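Local coordinates for protein homoserine O-acetyltransferase (Bacillus anthracis str. 'Ames Ancestor', PDB 3I1I) that probably transfers an acetyl group from acetyl-CoA to the hydroxyl of L-homoserine, an early step of methionine biosynthesis, using an alpha/beta hydrolase fold, at residues A[326-329]-A[330-334]; A[158-161]-A[162-166]. All coordinates share one frame; numbering follows the deposited sequence.

Interaction 1 of 2, residues A[326-329]-A[330-334]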
loop_
_atom_site.group_PDB
_atom_site.type_symbol
_atom_site.label_atom_id
_atom_site.label_comp_id
_atom_site.label_asym_id
_atom_site.label_seq_id
_atom_site.Cartn_x
_atom_site.Cartn_y
_atom_site.Cartn_z
ATOM N N ASN A 326 7.546 -9.056 -22.736
ATOM C CA ASN A 326 7.017 -9.019 -24.110
ATOM C C ASN A 326 8.048 -9.644 -25.072
ATOM O O ASN A 326 7.692 -10.419 -25.995
ATOM C CB ASN A 326 6.686 -7.605 -24.567
ATOM C CG ASN A 326 5.393 -7.041 -23.990
ATOM O OD1 ASN A 326 4.807 -6.160 -24.613
ATOM N ND2 ASN A 326 4.945 -7.522 -22.836
ATOM N N TYR A 327 9.327 -9.315 -24.862
ATOM C CA TYR A 327 10.408 -9.852 -25.707
ATOM C C TYR A 327 10.518 -11.350 -25.566
ATOM O O TYR A 327 10.680 -12.074 -26.553
ATOM C CB TYR A 327 11.739 -9.197 -25.384
ATOM C CG TYR A 327 11.819 -7.776 -25.879
ATOM C CD1 TYR A 327 12.105 -7.492 -27.218
ATOM C CD2 TYR A 327 11.548 -6.713 -25.028
ATOM C CE1 TYR A 327 12.125 -6.172 -27.698
ATOM C CE2 TYR A 327 11.584 -5.398 -25.478
ATOM C CZ TYR A 327 11.882 -5.133 -26.805
ATOM O OH TYR A 327 11.930 -3.818 -27.205
ATOM N N LYS A 328 10.388 -11.844 -24.340
ATOM C CA LYS A 328 10.471 -13.286 -24.123
ATOM C C LYS A 328 9.368 -14.001 -24.919
ATOM O O LYS A 328 9.639 -14.930 -25.676
ATOM C CB LYS A 328 10.360 -13.600 -22.630
ATOM C CG LYS A 328 10.429 -15.065 -22.280
ATOM C CD LYS A 328 11.872 -15.613 -22.371
ATOM C CE LYS A 328 12.114 -16.515 -23.588
ATOM N NZ LYS A 328 12.706 -17.798 -23.103
HETATM N N MSE A 329 8.139 -13.544 -24.754
HETATM C CA MSE A 329 6.966 -14.130 -25.407
HETATM C C MSE A 329 7.090 -14.134 -26.924
HETATM O O MSE A 329 6.802 -15.134 -27.584
HETATM C CB MSE A 329 5.721 -13.361 -24.979
HETATM C CG MSE A 329 4.540 -13.481 -25.910
HETATM SE SE MSE A 329 2.975 -12.641 -25.126
HETATM C CE MSE A 329 1.680 -12.854 -26.588
ATOM N N VAL A 330 7.522 -13.006 -27.471
ATOM C CA VAL A 330 7.667 -12.867 -28.907
ATOM C C VAL A 330 8.759 -13.802 -29.419
ATOM O O VAL A 330 8.641 -14.447 -30.494
ATOM C CB VAL A 330 7.857 -11.368 -29.270
ATOM C CG1 VAL A 330 8.551 -11.156 -30.649
ATOM C CG2 VAL A 330 6.448 -10.642 -29.157
ATOM N N ASP A 331 9.810 -13.937 -28.628
ATOM C CA ASP A 331 10.859 -14.846 -28.995
ATOM C C ASP A 331 10.342 -16.285 -29.068
ATOM O O ASP A 331 10.634 -17.014 -30.057
ATOM C CB ASP A 331 12.049 -14.733 -28.059
ATOM C CG ASP A 331 13.252 -15.494 -28.580
ATOM O OD1 ASP A 331 13.706 -15.251 -29.714
ATOM O OD2 ASP A 331 13.749 -16.377 -27.870
ATOM N N LEU A 332 9.560 -16.692 -28.057
ATOM C CA LEU A 332 8.995 -18.041 -28.069
ATOM C C LEU A 332 8.110 -18.249 -29.290
ATOM O O LEU A 332 8.218 -19.254 -29.980
ATOM C CB LEU A 332 8.225 -18.354 -26.784
ATOM C CG LEU A 332 9.081 -18.410 -25.513
ATOM C CD1 LEU A 332 8.195 -18.454 -24.240
ATOM C CD2 LEU A 332 10.118 -19.558 -25.564
ATOM N N LEU A 333 7.254 -17.297 -29.589
ATOM C CA LEU A 333 6.389 -17.425 -30.770
ATOM C C LEU A 333 7.194 -17.523 -32.071
ATOM O O LEU A 333 6.860 -18.315 -32.946
ATOM C CB LEU A 333 5.402 -16.259 -30.861
ATOM C CG LEU A 333 4.198 -16.295 -29.918
ATOM C CD1 LEU A 333 3.583 -14.873 -29.801
ATOM C CD2 LEU A 333 3.125 -17.393 -30.357
ATOM N N GLN A 334 8.256 -16.735 -32.209
ATOM C CA GLN A 334 9.077 -16.784 -33.421
ATOM C C GLN A 334 9.752 -18.135 -33.554
ATOM O O GLN A 334 9.788 -18.692 -34.624
ATOM C CB GLN A 334 10.107 -15.671 -33.449
ATOM C CG GLN A 334 9.488 -14.318 -33.680
ATOM C CD GLN A 334 10.455 -13.168 -33.517
ATOM O OE1 GLN A 334 11.617 -13.371 -33.236
ATOM N NE2 GLN A 334 9.971 -11.950 -33.694
#
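Met-329 and Leu-333 meet one helical turn apart, CG of Met-329 lying 4.2 Å from CD1 of Leu-333. The apolar contact is loose, and the selenomethionine chain runs on past it: with CG opposite the backbone N (chi1 158°) and the rest extended, the side chain packs on Met-312, Pro-182 and Leu-303. In the conformer given, CE of Lys-328, its chain bent at each torsion beyond CB, slants past CG and CD2 of Leu-332, a contact that remains doubtful because the lysine has a second conformer. Leu-332 in turn leans on helix 299-304.

Backbone hydrogen bonds tie the two halves together. Val-330 N, Asp-331 N, Leu-332 N and Leu-333 N each donate to the carbonyl four residues back; the bond from Leu-333 N to Met-329 O, 3.0 Å, is nearly straight (166° at the hydrogen).

Among the polar side chains, Asp-331 OD2 forms a salt bridge with Lys-335 NZ, one turn on. Asn-326 ND2 is bonded to Thr-180 O.

Val-330 packs on Met-312 and Val-342, and Leu-333 on Val-310 and Ala-340. This is regular alpha-helix, one side against the sheet and the other toward solvent, in the beta-alpha-beta crossover from strand 309-313 to strand 340-342 of the alpha/beta hydrolase fold.

Interaction 2 of 2, residues A[158-161]-A[162-166]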
loop_
_atom_site.group_PDB
_atom_site.type_symbol
_atom_site.label_atom_id
_atom_site.label_comp_id
_atom_site.label_asym_id
_atom_site.label_seq_id
_atom_site.Cartn_x
_atom_site.Cartn_y
_atom_site.Cartn_z
ATOM N N GLY A 158 -5.391 -5.862 -22.820
ATOM C CA GLY A 158 -4.459 -6.756 -23.488
ATOM C C GLY A 158 -4.406 -8.175 -22.916
ATOM O O GLY A 158 -4.034 -9.108 -23.608
HETATM N N MSE A 159 -4.749 -8.326 -21.648
HETATM C CA MSE A 159 -4.813 -9.634 -21.009
HETATM C C MSE A 159 -5.956 -10.446 -21.602
HETATM O O MSE A 159 -5.784 -11.617 -21.910
HETATM C CB MSE A 159 -5.008 -9.496 -19.497
HETATM C CG MSE A 159 -3.796 -8.848 -18.813
HETATM SE SE MSE A 159 -4.028 -8.440 -16.920
HETATM C CE MSE A 159 -2.303 -7.624 -16.714
ATOM N N ILE A 160 -7.116 -9.803 -21.760
ATOM C CA ILE A 160 -8.238 -10.401 -22.410
ATOM C C ILE A 160 -7.877 -10.743 -23.861
ATOM O O ILE A 160 -8.157 -11.854 -24.345
ATOM C CB ILE A 160 -9.464 -9.489 -22.374
ATOM C CG1 ILE A 160 -9.904 -9.249 -20.929
ATOM C CG2 ILE A 160 -10.598 -10.083 -23.207
ATOM C CD1 ILE A 160 -10.493 -7.806 -20.652
ATOM N N ALA A 161 -7.206 -9.834 -24.543
ATOM C CA ALA A 161 -6.870 -10.098 -25.948
ATOM C C ALA A 161 -5.952 -11.306 -26.032
ATOM O O ALA A 161 -6.008 -12.078 -26.993
ATOM C CB ALA A 161 -6.227 -8.895 -26.596
ATOM N N GLN A 162 -5.081 -11.462 -25.037
ATOM C CA GLN A 162 -4.149 -12.563 -25.105
ATOM C C GLN A 162 -4.890 -13.869 -24.864
ATOM O O GLN A 162 -4.566 -14.871 -25.467
ATOM C CB GLN A 162 -3.006 -12.397 -24.111
ATOM C CG GLN A 162 -1.947 -11.423 -24.554
ATOM C CD GLN A 162 -0.997 -11.074 -23.408
ATOM O OE1 GLN A 162 0.095 -11.610 -23.331
ATOM N NE2 GLN A 162 -1.435 -10.192 -22.504
ATOM N N GLN A 163 -5.881 -13.844 -23.990
ATOM C CA GLN A 163 -6.683 -15.039 -23.718
ATOM C C GLN A 163 -7.473 -15.469 -24.974
ATOM O O GLN A 163 -7.536 -16.649 -25.304
ATOM C CB GLN A 163 -7.589 -14.799 -22.515
ATOM C CG GLN A 163 -6.845 -14.707 -21.179
ATOM C CD GLN A 163 -6.314 -16.063 -20.715
ATOM O OE1 GLN A 163 -6.188 -17.002 -21.508
ATOM N NE2 GLN A 163 -6.007 -16.173 -19.420
ATOM N N TRP A 164 -7.969 -14.510 -25.733
ATOM C CA TRP A 164 -8.535 -14.796 -27.058
ATOM C C TRP A 164 -7.562 -15.509 -28.008
ATOM O O TRP A 164 -7.902 -16.517 -28.635
ATOM C CB TRP A 164 -8.955 -13.495 -27.754
ATOM C CG TRP A 164 -10.335 -13.106 -27.510
ATOM C CD1 TRP A 164 -10.773 -12.307 -26.531
ATOM C CD2 TRP A 164 -11.483 -13.475 -28.288
ATOM N NE1 TRP A 164 -12.118 -12.140 -26.638
ATOM C CE2 TRP A 164 -12.582 -12.864 -27.702
ATOM C CE3 TRP A 164 -11.678 -14.275 -29.404
ATOM C CZ2 TRP A 164 -13.867 -13.001 -28.202
ATOM C CZ3 TRP A 164 -12.963 -14.408 -29.907
ATOM C CH2 TRP A 164 -14.033 -13.799 -29.300
ATOM N N ALA A 165 -6.361 -14.953 -28.128
ATOM C CA ALA A 165 -5.356 -15.515 -29.020
ATOM C C ALA A 165 -4.973 -16.961 -28.619
ATOM O O ALA A 165 -4.806 -17.843 -29.473
ATOM C CB ALA A 165 -4.128 -14.619 -29.069
ATOM N N VAL A 166 -4.863 -17.203 -27.327
ATOM C CA VAL A 166 -4.543 -18.544 -26.833
ATOM C C VAL A 166 -5.745 -19.501 -27.015
ATOM O O VAL A 166 -5.601 -20.567 -27.576
ATOM C CB VAL A 166 -4.096 -18.502 -25.343
ATOM C CG1 VAL A 166 -4.042 -19.893 -24.744
ATOM C CG2 VAL A 166 -2.746 -17.803 -25.240
#
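Gly-158 O accepts twice from Gln-162, once from its backbone and once from its side chain. The backbone N comes to 2.9 Å of Gly-158 O with a bent N-H (139°), and the amide NE2 to 3.0 Å of the same oxygen; the two donors approach from opposite faces of the carbonyl plane. CG of Gln-162 sits beside its own backbone N (chi1 -78°), which turns the extended chain back along the helix, and Gly-158 O lies close to the plane of the amide. NE2 also donates to Asn-181 O, so this buried amide nitrogen has two carbonyl acceptors.

Met-159 O takes Gln-163 N at 3.0 Å and a weak second bond from Gln-162 N. Farther on, Trp-164 N donates to Ile-160 O almost straight (166°), and Ala-165 N to Ala-161 O at 3.1 Å. Ile-160 O also lies at the edge of the indole, 3.4 Å from Trp-164 CD1, while CG2 of Ile-160 touches that same carbon at 4.0 Å. Trp-164 NE1 reaches Gln-136 OE1 on helix 129-142.

Gly-157, just before this turn, belongs to a probable GxSxG nucleophile elbow. Besides the backbone bonds within the buried helix, two side-chain donors bind neighbouring elements: Gln-162 NE2 joins the first turn after the elbow to the chain beyond strand 174-178, and Trp-164 NE1 joins the helix to 129-142.

Overall arrangement
Interaction 2, on helix 156-167, precedes interaction 1, on helix 324-335, in the chain, and their centres lie 15 Å apart. Each helix belongs to a beta-alpha-beta unit of the same mixed sheet: strands 150-154 and 174-178 flank the first, strands 309-313 and 340-342 the second. Strand 174-178 neighbours 309-313, so the two units are adjacent, with 340-342 at the sheet's edge. The helices meet directly, Met-329 SE packing 3.5 Å from Gln-162 OE1. Interaction 2 is buried near the probable Ser-155, His-351 and Asp-318 triad; interaction 1, its centre about 22 Å from the chain's centre against 11 Å for interaction 2, is more peripheral and lies within the helix of the edge unit.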